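Local atomic coordinates of CRISPR-associated endonuclease C2c1 (Alicyclobacillus acidoterrestris, PDB entry 5U31), a protein that cleaves foreign DNA carrying a protospacer adjacent motif, guided by RNA, as an endonuclease of a type V CRISPR adaptive immune system. Residues R999-W1004 and E1073-L1078; N1028-T1033 and Y1040-G1045; G1036-E1041 and N1090-K1095. The protein carries 3 engineered substitutions. All coordinates share one frame; numbering follows the deposited sequence.

Contact 1 (R999-W1004 and E1073-L1078); sequences RLRCDW and EKSVVL
Strands R999-W1004 and V1076-L1078 are antiparallel neighbours in the beta sheet of the Nuc-II domain. Their axes come within 4.6 Å. L1000 pairs with L1078, and C1002 with V1076, as hydrogen-bonded pairs. Each has two backbone bonds; L1078 N to L1000 O, for one, is 2.8 Å. R1001 and V1077 form the non-hydrogen-bonded pair between them. Here V1077 CG2 sits over the centre of the R1001 guanidinium face, 3.6 Å from CZ. A bend at chi2 (-129°) turns R1001 over V1077, and its NE donates a 3.0 Å hydrogen bond to S1075 OG. That hydroxyl lies 18° out of the guanidinium plane. The other methyl of V1077, CG1, covers a face of the R999 guanidinium nearer its rim, 4.0 Å from R999 NE. The two strands occupy the second and third places in a six-stranded antiparallel sheet. L1000, C1002, V1076 and L1078 are buried on the opposite face from R1001 and V1077. There C1002 SG meets L1078 CD1 at 4.2 Å, and F1031 packs against L1000, C1002 and L1078. Toward the end of the pairing, W1004 NE1 approaches V1076 CG2 obliquely, at 3.7 Å. D1003 OD2 passes S1075 CB, while D1003 OD1 forms a salt bridge with R1016.

Contact 2 (N1028-T1033 and Y1040-G1045); sequences NKVFYT and YERERG
N1028-T1033 and Y1040-G1045 run roughly antiparallel, with end-to-end directions 140° apart. Regular pairing is short. Y1032 and Y1040 form a hydrogen-bonded pair, with Y1032 N to Y1040 O at 2.9 Å and Y1040 N to Y1032 O at 3.0 Å. F1031 and E1041 follow as a non-hydrogen-bonded pair. Beyond them R1042 N faces V1030 O. The two strands make a beta hairpin in the curled Nuc-II sheet; 1031-1032 is one of its two end strands, and a backbone bond between F1031 and L1013 brings it to the other, 1011-1015. The hairpin presents different side chains on its two faces. On one, Y1040 CB lies over the face of the Y1032 ring, 4.0 Å from its centroid, in a CH-pi contact. The Y1032 and Y1040 rings meet obliquely, with planes 39° apart. R1042 crosses Y1032 at about a right angle and brings CG to Y1032 CD1. Its chain bends at chi2 and chi3, which lays one guanidinium face against V1030 CG1, 3.7 Å from R1042 CZ. R1042 NE is held by a salt bridge to E1010. On the other face, F1031 and E1041 lie side by side and point the same way. F1031 CE1 approaches E1041 CG, and the ring and carboxylate planes are 51° apart. The E1041 chain is extended beyond CG, and OE1 forms a salt bridge with K1029 NZ; the modelled separation is doubtfully short. K1029 curls back to reach it, and its CB passes 3.5 Å from R1042 O.

Contact 3 (G1036-E1041 and N1090-K1095); sequences GVTYYE and NWTRQK. With nucleotides of chain E.
Y1039 N donates to W1091 O at 2.6 Å, nearly straight at 170°, and R1093 N donates to V1037 O at 3.0 Å. These backbone bonds join two antiparallel strands of the six-stranded Nuc-II sheet, 1038-1041 and 1091-1093. Between them T1038 and T1092 form a non-hydrogen-bonded pair. Their hydroxyls do not bond each other; N1087 ND2 bonds both. T1092 OG1 also donates to N1090 O at 3.1 Å, from well above the carbonyl plane. R1093 holds the N-cap position of helix 1094-1113. The folded R1093 chain brings G1036 O over one face of the guanidinium, without a hydrogen bond. R1093 NH1 instead forms a salt bridge with E1096. Packing flanks the pairing. V1037 and T1092 lie side by side, their CG2 methyls 3.8 Å apart. T1038 CG2 rests on N1090 CB at 3.6 Å. On the opposite face Y1039 CB touches W1091 CB, and the W1091 ring meets F1031 edge-to-face. E1041 OE2 comes to W1091 NE1 at 3.6 Å, with the carboxylate and indole planes 29° apart. Past the strand end, Q1094 is extended, with CG anti to the backbone N (chi1 172°). Its NE2 lies 3.5 Å from N3 of nucleotide DG2 of chain E.

All three contacts belong to one curled Nuc-II sheet. Contact 1 joins strands two and three, contact 3 four and five, contact 2 five and six. The sixth bonds back to the first through F1031 and L1013. Contacts 2 and 3 share strand 1038-1041. Contacts 1 and 3 are partly buried; contact 2 lies at the surface. A probable hydrogen bond from Q1094 N to V1077 O ties contact 1 to contact 3. The F1031 ring lies inside the curl, among side chains of contacts 1 and 3. Contact 1 has the most complete backbone pairing. Contact 2 relies more on charged and aromatic side chains. Contact 3 adds threonine hydroxyls to two backbone bonds and leads into a helix near DNA.

Contact 1 (R999-W1004 and E1073-L1078)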
loop_
_atom_site.group_PDB
_atom_site.type_symbol
_atom_site.label_atom_id
_atom_site.label_comp_id
_atom_site.label_asym_id
_atom_site.label_seq_id
_atom_site.Cartn_x
_atom_site.Cartn_y
_atom_site.Cartn_z
ATOM N N ARG A 999 23.020 -4.029 -18.309
ATOM C CA ARG A 999 23.244 -5.153 -17.407
ATOM C C ARG A 999 22.779 -6.448 -18.059
ATOM O O ARG A 999 21.760 -6.469 -18.755
ATOM C CB ARG A 999 22.522 -4.931 -16.068
ATOM C CG ARG A 999 22.113 -6.203 -15.353
ATOM C CD ARG A 999 21.722 -5.962 -13.907
ATOM N NE ARG A 999 21.275 -7.204 -13.283
ATOM C CZ ARG A 999 21.144 -7.381 -11.974
ATOM N NH1 ARG A 999 21.436 -6.394 -11.137
ATOM N NH2 ARG A 999 20.725 -8.548 -11.500
ATOM N N LEU A 1000 23.526 -7.529 -17.829
ATOM C CA LEU A 1000 23.247 -8.806 -18.473
ATOM C C LEU A 1000 23.601 -9.945 -17.530
ATOM O O LEU A 1000 24.695 -9.956 -16.959
ATOM C CB LEU A 1000 24.041 -8.934 -19.778
ATOM C CG LEU A 1000 23.300 -9.375 -21.038
ATOM C CD1 LEU A 1000 21.988 -8.642 -21.168
ATOM C CD2 LEU A 1000 24.164 -9.127 -22.259
ATOM N N ARG A 1001 22.685 -10.899 -17.372
ATOM C CA ARG A 1001 22.935 -12.111 -16.599
ATOM C C ARG A 1001 23.371 -13.228 -17.533
ATOM O O ARG A 1001 22.736 -13.463 -18.564
ATOM C CB ARG A 1001 21.696 -12.547 -15.821
ATOM C CG ARG A 1001 21.784 -12.250 -14.348
ATOM C CD ARG A 1001 21.461 -13.463 -13.502
ATOM N NE ARG A 1001 22.159 -13.386 -12.225
ATOM C CZ ARG A 1001 21.783 -12.615 -11.209
ATOM N NH1 ARG A 1001 20.701 -11.847 -11.310
ATOM N NH2 ARG A 1001 22.495 -12.609 -10.090
ATOM N N CYS A 1002 24.444 -13.922 -17.164
ATOM C CA CYS A 1002 25.046 -14.904 -18.050
ATOM C C CYS A 1002 25.411 -16.156 -17.271
ATOM O O CYS A 1002 25.588 -16.130 -16.051
ATOM C CB CYS A 1002 26.280 -14.329 -18.748
ATOM S SG CYS A 1002 25.921 -12.832 -19.685
ATOM N N ASP A 1003 25.510 -17.261 -18.005
ATOM C CA ASP A 1003 25.946 -18.541 -17.471
ATOM C C ASP A 1003 27.067 -19.073 -18.349
ATOM O O ASP A 1003 27.065 -18.875 -19.568
ATOM C CB ASP A 1003 24.798 -19.566 -17.420
ATOM C CG ASP A 1003 23.566 -19.042 -16.693
ATOM O OD1 ASP A 1003 22.688 -18.444 -17.352
ATOM O OD2 ASP A 1003 23.468 -19.240 -15.464
ATOM N N TRP A 1004 28.029 -19.748 -17.725
ATOM C CA TRP A 1004 29.150 -20.304 -18.468
ATOM C C TRP A 1004 28.711 -21.495 -19.322
ATOM O O TRP A 1004 27.674 -22.122 -19.083
ATOM C CB TRP A 1004 30.264 -20.739 -17.516
ATOM C CG TRP A 1004 31.031 -19.610 -16.908
ATOM C CD1 TRP A 1004 30.867 -19.082 -15.660
ATOM C CD2 TRP A 1004 32.098 -18.877 -17.516
ATOM N NE1 TRP A 1004 31.766 -18.062 -15.456
ATOM C CE2 TRP A 1004 32.534 -17.918 -16.581
ATOM C CE3 TRP A 1004 32.727 -18.940 -18.763
ATOM C CZ2 TRP A 1004 33.568 -17.028 -16.854
ATOM C CZ3 TRP A 1004 33.755 -18.057 -19.032
ATOM C CH2 TRP A 1004 34.166 -17.113 -18.083
ATOM N N GLU A 1073 29.536 -22.818 -11.678
ATOM C CA GLU A 1073 28.115 -23.136 -11.621
ATOM C C GLU A 1073 27.219 -21.931 -11.372
ATOM O O GLU A 1073 26.047 -21.965 -11.757
ATOM C CB GLU A 1073 27.845 -24.185 -10.531
ATOM C CG GLU A 1073 28.534 -25.518 -10.774
ATOM C CD GLU A 1073 28.284 -26.515 -9.660
ATOM O OE1 GLU A 1073 27.798 -26.098 -8.587
ATOM O OE2 GLU A 1073 28.571 -27.715 -9.857
ATOM N N LYS A 1074 27.729 -20.878 -10.739
ATOM C CA LYS A 1074 26.945 -19.678 -10.501
ATOM C C LYS A 1074 26.932 -18.787 -11.741
ATOM O O LYS A 1074 27.816 -18.859 -12.601
ATOM C CB LYS A 1074 27.498 -18.895 -9.312
ATOM C CG LYS A 1074 27.315 -19.572 -7.969
ATOM C CD LYS A 1074 27.870 -18.705 -6.854
ATOM C CE LYS A 1074 27.505 -19.258 -5.492
ATOM N NZ LYS A 1074 27.989 -18.379 -4.392
ATOM N N SER A 1075 25.914 -17.934 -11.818
ATOM C CA SER A 1075 25.794 -17.009 -12.932
ATOM C C SER A 1075 26.687 -15.790 -12.714
ATOM O O SER A 1075 27.131 -15.495 -11.601
ATOM C CB SER A 1075 24.339 -16.569 -13.121
ATOM O OG SER A 1075 23.869 -15.837 -12.003
ATOM N N VAL A 1076 26.950 -15.079 -13.806
ATOM C CA VAL A 1076 27.796 -13.892 -13.803
ATOM C C VAL A 1076 26.984 -12.727 -14.347
ATOM O O VAL A 1076 26.326 -12.856 -15.385
ATOM C CB VAL A 1076 29.071 -14.104 -14.640
ATOM C CG1 VAL A 1076 29.870 -12.815 -14.726
ATOM C CG2 VAL A 1076 29.915 -15.224 -14.047
ATOM N N VAL A 1077 27.023 -11.600 -13.646
ATOM C CA VAL A 1077 26.334 -10.389 -14.071
ATOM C C VAL A 1077 27.357 -9.445 -14.678
ATOM O O VAL A 1077 28.342 -9.081 -14.026
ATOM C CB VAL A 1077 25.592 -9.723 -12.904
ATOM C CG1 VAL A 1077 25.129 -8.328 -13.298
ATOM C CG2 VAL A 1077 24.414 -10.578 -12.492
ATOM N N LEU A 1078 27.123 -9.047 -15.925
ATOM C CA LEU A 1078 27.989 -8.118 -16.634
ATOM C C LEU A 1078 27.344 -6.738 -16.673
ATOM O O LEU A 1078 26.158 -6.611 -17.002
ATOM C CB LEU A 1078 28.266 -8.610 -18.055
ATOM C CG LEU A 1078 28.897 -9.992 -18.219
ATOM C CD1 LEU A 1078 29.220 -10.247 -19.674
ATOM C CD2 LEU A 1078 30.144 -10.093 -17.378
#

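Contact 2 (N1028-T1033 and Y1040-G1045)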
loop_
_atom_site.group_PDB
_atom_site.type_symbol
_atom_site.label_atom_id
_atom_site.label_comp_id
_atom_site.label_asym_id
_atom_site.label_seq_id
_atom_site.Cartn_x
_atom_site.Cartn_y
_atom_site.Cartn_z
ATOM N N ASN A 1028 22.123 -14.425 -30.509
ATOM C CA ASN A 1028 23.172 -14.968 -31.361
ATOM C C ASN A 1028 24.577 -14.594 -30.901
ATOM O O ASN A 1028 25.529 -14.782 -31.667
ATOM C CB ASN A 1028 22.961 -14.500 -32.805
ATOM C CG ASN A 1028 22.760 -12.994 -32.910
ATOM O OD1 ASN A 1028 22.188 -12.366 -32.017
ATOM N ND2 ASN A 1028 23.232 -12.409 -34.007
ATOM N N LYS A 1029 24.737 -14.083 -29.682
ATOM C CA LYS A 1029 26.003 -13.521 -29.238
ATOM C C LYS A 1029 26.432 -14.153 -27.921
ATOM O O LYS A 1029 25.610 -14.640 -27.140
ATOM C CB LYS A 1029 25.907 -11.995 -29.088
ATOM C CG LYS A 1029 25.259 -11.305 -30.281
ATOM C CD LYS A 1029 26.140 -10.208 -30.848
ATOM C CE LYS A 1029 26.309 -9.075 -29.853
ATOM N NZ LYS A 1029 27.153 -7.982 -30.405
ATOM N N VAL A 1030 27.743 -14.123 -27.678
ATOM C CA VAL A 1030 28.345 -14.760 -26.513
ATOM C C VAL A 1030 29.583 -13.957 -26.128
ATOM O O VAL A 1030 30.178 -13.271 -26.963
ATOM C CB VAL A 1030 28.659 -16.246 -26.820
ATOM C CG1 VAL A 1030 30.151 -16.472 -27.041
ATOM C CG2 VAL A 1030 28.099 -17.153 -25.733
ATOM N N PHE A 1031 29.965 -14.025 -24.850
ATOM C CA PHE A 1031 31.001 -13.160 -24.289
ATOM C C PHE A 1031 32.215 -13.967 -23.846
ATOM O O PHE A 1031 32.072 -14.958 -23.122
ATOM C CB PHE A 1031 30.467 -12.363 -23.097
ATOM C CG PHE A 1031 29.248 -11.554 -23.401
ATOM C CD1 PHE A 1031 29.360 -10.281 -23.923
ATOM C CD2 PHE A 1031 27.987 -12.061 -23.148
ATOM C CE1 PHE A 1031 28.239 -9.534 -24.197
ATOM C CE2 PHE A 1031 26.862 -11.317 -23.422
ATOM C CZ PHE A 1031 26.990 -10.051 -23.948
ATOM N N TYR A 1032 33.405 -13.518 -24.240
ATOM C CA TYR A 1032 34.655 -14.182 -23.898
ATOM C C TYR A 1032 35.555 -13.245 -23.095
ATOM O O TYR A 1032 35.317 -12.038 -23.001
ATOM C CB TYR A 1032 35.388 -14.671 -25.154
ATOM C CG TYR A 1032 35.982 -13.568 -26.005
ATOM C CD1 TYR A 1032 35.245 -12.978 -27.019
ATOM C CD2 TYR A 1032 37.284 -13.125 -25.800
ATOM C CE1 TYR A 1032 35.784 -11.972 -27.806
ATOM C CE2 TYR A 1032 37.828 -12.119 -26.575
ATOM C CZ TYR A 1032 37.073 -11.547 -27.578
ATOM O OH TYR A 1032 37.607 -10.543 -28.354
ATOM N N THR A 1033 36.613 -13.822 -22.524
ATOM C CA THR A 1033 37.511 -13.092 -21.641
ATOM C C THR A 1033 38.935 -13.591 -21.810
ATOM O O THR A 1033 39.182 -14.695 -22.300
ATOM C CB THR A 1033 37.128 -13.241 -20.166
ATOM O OG1 THR A 1033 35.852 -13.875 -20.061
ATOM C CG2 THR A 1033 37.068 -11.895 -19.493
ATOM N N TYR A 1040 34.018 -9.425 -23.856
ATOM C CA TYR A 1040 33.824 -8.952 -25.221
ATOM C C TYR A 1040 32.899 -9.909 -25.966
ATOM O O TYR A 1040 32.880 -11.111 -25.694
ATOM C CB TYR A 1040 35.158 -8.836 -25.970
ATOM C CG TYR A 1040 36.237 -8.129 -25.190
ATOM C CD1 TYR A 1040 36.368 -6.752 -25.249
ATOM C CD2 TYR A 1040 37.124 -8.837 -24.393
ATOM C CE1 TYR A 1040 37.350 -6.099 -24.535
ATOM C CE2 TYR A 1040 38.109 -8.194 -23.676
ATOM C CZ TYR A 1040 38.218 -6.822 -23.751
ATOM O OH TYR A 1040 39.201 -6.166 -23.042
ATOM N N GLU A 1041 32.148 -9.369 -26.925
ATOM C CA GLU A 1041 31.116 -10.140 -27.607
ATOM C C GLU A 1041 31.691 -10.957 -28.760
ATOM O O GLU A 1041 32.631 -10.540 -29.439
ATOM C CB GLU A 1041 30.019 -9.219 -28.149
ATOM C CG GLU A 1041 29.404 -8.281 -27.125
ATOM C CD GLU A 1041 28.493 -7.244 -27.760
ATOM O OE1 GLU A 1041 28.743 -6.871 -28.928
ATOM O OE2 GLU A 1041 27.523 -6.808 -27.099
ATOM N N ARG A 1042 31.102 -12.130 -28.974
ATOM C CA ARG A 1042 31.338 -12.965 -30.147
ATOM C C ARG A 1042 30.033 -13.093 -30.933
ATOM O O ARG A 1042 29.055 -12.388 -30.669
ATOM C CB ARG A 1042 31.893 -14.333 -29.747
ATOM C CG ARG A 1042 33.394 -14.355 -29.556
ATOM C CD ARG A 1042 34.021 -15.649 -30.064
ATOM N NE ARG A 1042 33.859 -16.779 -29.149
ATOM C CZ ARG A 1042 32.913 -17.706 -29.256
ATOM N NH1 ARG A 1042 32.853 -18.699 -28.379
ATOM N NH2 ARG A 1042 32.026 -17.645 -30.240
ATOM N N GLU A 1043 30.014 -14.007 -31.904
ATOM C CA GLU A 1043 28.886 -14.137 -32.824
ATOM C C GLU A 1043 28.607 -15.608 -33.148
ATOM O O GLU A 1043 28.612 -16.033 -34.299
ATOM C CB GLU A 1043 29.143 -13.353 -34.109
ATOM C CG GLU A 1043 29.177 -11.848 -33.930
ATOM C CD GLU A 1043 29.695 -11.132 -35.158
ATOM O OE1 GLU A 1043 30.083 -11.815 -36.129
ATOM O OE2 GLU A 1043 29.718 -9.883 -35.151
ATOM N N ARG A 1044 28.339 -16.410 -32.118
ATOM C CA ARG A 1044 28.018 -17.817 -32.345
ATOM C C ARG A 1044 26.833 -18.341 -31.545
ATOM O O ARG A 1044 26.325 -19.415 -31.885
ATOM C CB ARG A 1044 29.239 -18.700 -32.056
ATOM C CG ARG A 1044 30.417 -18.450 -32.984
ATOM C CD ARG A 1044 30.079 -18.790 -34.426
ATOM N NE ARG A 1044 30.741 -17.878 -35.355
ATOM C CZ ARG A 1044 31.953 -18.074 -35.862
ATOM N NH1 ARG A 1044 32.475 -17.184 -36.697
ATOM N NH2 ARG A 1044 32.644 -19.160 -35.538
ATOM N N GLY A 1045 26.366 -17.648 -30.510
ATOM C CA GLY A 1045 25.210 -18.095 -29.750
ATOM C C GLY A 1045 25.420 -19.383 -28.974
ATOM O O GLY A 1045 24.675 -19.689 -28.040
#

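Contact 3 (G1036-E1041 and N1090-K1095)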
loop_
_atom_site.group_PDB
_atom_site.type_symbol
_atom_site.label_atom_id
_atom_site.label_comp_id
_atom_site.label_asym_id
_atom_site.label_seq_id
_atom_site.Cartn_x
_atom_site.Cartn_y
_atom_site.Cartn_z
ATOM N N GLY A 1036 38.973 -12.428 -16.909
ATOM C CA GLY A 1036 37.897 -12.697 -15.981
ATOM C C GLY A 1036 37.132 -11.479 -15.515
ATOM O O GLY A 1036 36.153 -11.631 -14.775
ATOM N N VAL A 1037 37.540 -10.278 -15.930
ATOM C CA VAL A 1037 36.910 -9.040 -15.500
ATOM C C VAL A 1037 36.237 -8.310 -16.655
ATOM O O VAL A 1037 35.119 -7.806 -16.507
ATOM C CB VAL A 1037 37.928 -8.118 -14.786
ATOM C CG1 VAL A 1037 39.144 -7.874 -15.660
ATOM C CG2 VAL A 1037 37.294 -6.800 -14.409
ATOM N N THR A 1038 36.877 -8.265 -17.824
ATOM C CA THR A 1038 36.404 -7.478 -18.956
ATOM C C THR A 1038 36.032 -8.399 -20.108
ATOM O O THR A 1038 36.902 -9.058 -20.686
ATOM C CB THR A 1038 37.465 -6.475 -19.400
ATOM O OG1 THR A 1038 37.741 -5.574 -18.321
ATOM C CG2 THR A 1038 36.982 -5.696 -20.608
ATOM N N TYR A 1039 34.752 -8.407 -20.468
ATOM C CA TYR A 1039 34.205 -9.337 -21.442
ATOM C C TYR A 1039 33.942 -8.640 -22.775
ATOM O O TYR A 1039 33.695 -7.431 -22.829
ATOM C CB TYR A 1039 32.921 -9.978 -20.898
ATOM C CG TYR A 1039 33.185 -10.896 -19.719
ATOM C CD1 TYR A 1039 33.133 -12.277 -19.857
ATOM C CD2 TYR A 1039 33.528 -10.381 -18.474
ATOM C CE1 TYR A 1039 33.388 -13.116 -18.784
ATOM C CE2 TYR A 1039 33.793 -11.212 -17.399
ATOM C CZ TYR A 1039 33.723 -12.579 -17.560
ATOM O OH TYR A 1039 33.983 -13.413 -16.496
ATOM N N TYR A 1040 34.018 -9.425 -23.856
ATOM C CA TYR A 1040 33.824 -8.952 -25.221
ATOM C C TYR A 1040 32.899 -9.909 -25.966
ATOM O O TYR A 1040 32.880 -11.111 -25.694
ATOM C CB TYR A 1040 35.158 -8.836 -25.970
ATOM C CG TYR A 1040 36.237 -8.129 -25.190
ATOM C CD1 TYR A 1040 36.368 -6.752 -25.249
ATOM C CD2 TYR A 1040 37.124 -8.837 -24.393
ATOM C CE1 TYR A 1040 37.350 -6.099 -24.535
ATOM C CE2 TYR A 1040 38.109 -8.194 -23.676
ATOM C CZ TYR A 1040 38.218 -6.822 -23.751
ATOM O OH TYR A 1040 39.201 -6.166 -23.042
ATOM N N GLU A 1041 32.148 -9.369 -26.925
ATOM C CA GLU A 1041 31.116 -10.140 -27.607
ATOM C C GLU A 1041 31.691 -10.957 -28.760
ATOM O O GLU A 1041 32.631 -10.540 -29.439
ATOM C CB GLU A 1041 30.019 -9.219 -28.149
ATOM C CG GLU A 1041 29.404 -8.281 -27.125
ATOM C CD GLU A 1041 28.493 -7.244 -27.760
ATOM O OE1 GLU A 1041 28.743 -6.871 -28.928
ATOM O OE2 GLU A 1041 27.523 -6.808 -27.099
ATOM N N ASN A 1090 33.353 -1.242 -21.811
ATOM C CA ASN A 1090 33.328 -2.671 -22.074
ATOM C C ASN A 1090 32.502 -3.391 -21.011
ATOM O O ASN A 1090 32.307 -2.895 -19.898
ATOM C CB ASN A 1090 34.745 -3.247 -22.104
ATOM C CG ASN A 1090 35.515 -2.857 -23.350
ATOM O OD1 ASN A 1090 35.161 -3.252 -24.461
ATOM N ND2 ASN A 1090 36.592 -2.097 -23.168
ATOM N N TRP A 1091 32.014 -4.578 -21.369
ATOM C CA TRP A 1091 31.275 -5.404 -20.421
ATOM C C TRP A 1091 32.201 -5.850 -19.298
ATOM O O TRP A 1091 33.234 -6.479 -19.550
ATOM C CB TRP A 1091 30.667 -6.612 -21.122
ATOM C CG TRP A 1091 29.503 -6.272 -21.967
ATOM C CD1 TRP A 1091 29.485 -6.137 -23.320
ATOM C CD2 TRP A 1091 28.170 -6.009 -21.518
ATOM N NE1 TRP A 1091 28.222 -5.811 -23.745
ATOM C CE2 TRP A 1091 27.396 -5.727 -22.656
ATOM C CE3 TRP A 1091 27.557 -5.986 -20.262
ATOM C CZ2 TRP A 1091 26.041 -5.428 -22.577
ATOM C CZ3 TRP A 1091 26.215 -5.690 -20.184
ATOM C CH2 TRP A 1091 25.470 -5.413 -21.333
ATOM N N THR A 1092 31.831 -5.527 -18.064
ATOM C CA THR A 1092 32.656 -5.794 -16.900
ATOM C C THR A 1092 31.835 -6.567 -15.879
ATOM O O THR A 1092 30.620 -6.379 -15.771
ATOM C CB THR A 1092 33.189 -4.481 -16.278
ATOM O OG1 THR A 1092 33.830 -3.695 -17.289
ATOM C CG2 THR A 1092 34.191 -4.762 -15.172
ATOM N N ARG A 1093 32.501 -7.458 -15.151
ATOM C CA ARG A 1093 31.843 -8.158 -14.058
ATOM C C ARG A 1093 31.335 -7.156 -13.035
ATOM O O ARG A 1093 31.990 -6.150 -12.756
ATOM C CB ARG A 1093 32.802 -9.140 -13.396
ATOM C CG ARG A 1093 32.289 -10.564 -13.338
ATOM C CD ARG A 1093 32.506 -11.165 -11.964
ATOM N NE ARG A 1093 33.840 -10.878 -11.446
ATOM C CZ ARG A 1093 34.916 -11.613 -11.704
ATOM N NH1 ARG A 1093 36.092 -11.278 -11.188
ATOM N NH2 ARG A 1093 34.815 -12.682 -12.485
ATOM N N GLN A 1094 30.161 -7.443 -12.469
ATOM C CA GLN A 1094 29.482 -6.468 -11.622
ATOM C C GLN A 1094 30.353 -6.028 -10.454
ATOM O O GLN A 1094 30.401 -4.837 -10.122
ATOM C CB GLN A 1094 28.167 -7.051 -11.117
ATOM C CG GLN A 1094 27.460 -6.205 -10.086
ATOM C CD GLN A 1094 26.135 -6.804 -9.682
ATOM O OE1 GLN A 1094 25.838 -7.953 -10.012
ATOM N NE2 GLN A 1094 25.321 -6.028 -8.968
ATOM N N LYS A 1095 31.054 -6.971 -9.822
ATOM C CA LYS A 1095 31.853 -6.647 -8.644
ATOM C C LYS A 1095 32.926 -5.617 -8.975
ATOM O O LYS A 1095 32.976 -4.534 -8.377
ATOM C CB LYS A 1095 32.479 -7.921 -8.074
ATOM C CG LYS A 1095 33.349 -7.698 -6.844
ATOM C CD LYS A 1095 34.093 -8.971 -6.456
ATOM C CE LYS A 1095 34.900 -8.780 -5.183
ATOM N NZ LYS A 1095 34.039 -8.350 -4.045
ATOM P P DG E 2 24.690 -4.284 -2.303
ATOM O OP1 DG E 2 24.034 -5.186 -1.332
ATOM O OP2 DG E 2 25.491 -4.868 -3.401
ATOM O "O5'" DG E 2 23.549 -3.332 -2.924
ATOM C "C5'" DG E 2 23.900 -2.152 -3.668
ATOM C "C4'" DG E 2 23.188 -2.101 -5.008
ATOM O "O4'" DG E 2 24.035 -1.452 -5.976
ATOM C "C3'" DG E 2 22.912 -3.448 -5.627
ATOM O "O3'" DG E 2 21.916 -3.320 -6.610
ATOM C "C2'" DG E 2 24.263 -3.802 -6.249
ATOM C "C1'" DG E 2 24.857 -2.427 -6.597
ATOM N N9 DG E 2 26.232 -2.222 -6.121
ATOM C C8 DG E 2 26.762 -1.040 -5.659
ATOM N N7 DG E 2 28.009 -1.131 -5.295
ATOM C C5 DG E 2 28.341 -2.462 -5.528
ATOM C C6 DG E 2 29.568 -3.146 -5.320
ATOM O O6 DG E 2 30.637 -2.694 -4.876
ATOM N N1 DG E 2 29.480 -4.486 -5.689
ATOM C C2 DG E 2 28.354 -5.090 -6.193
ATOM N N2 DG E 2 28.462 -6.394 -6.490
ATOM N N3 DG E 2 27.200 -4.464 -6.395
ATOM C C4 DG E 2 27.262 -3.153 -6.040
#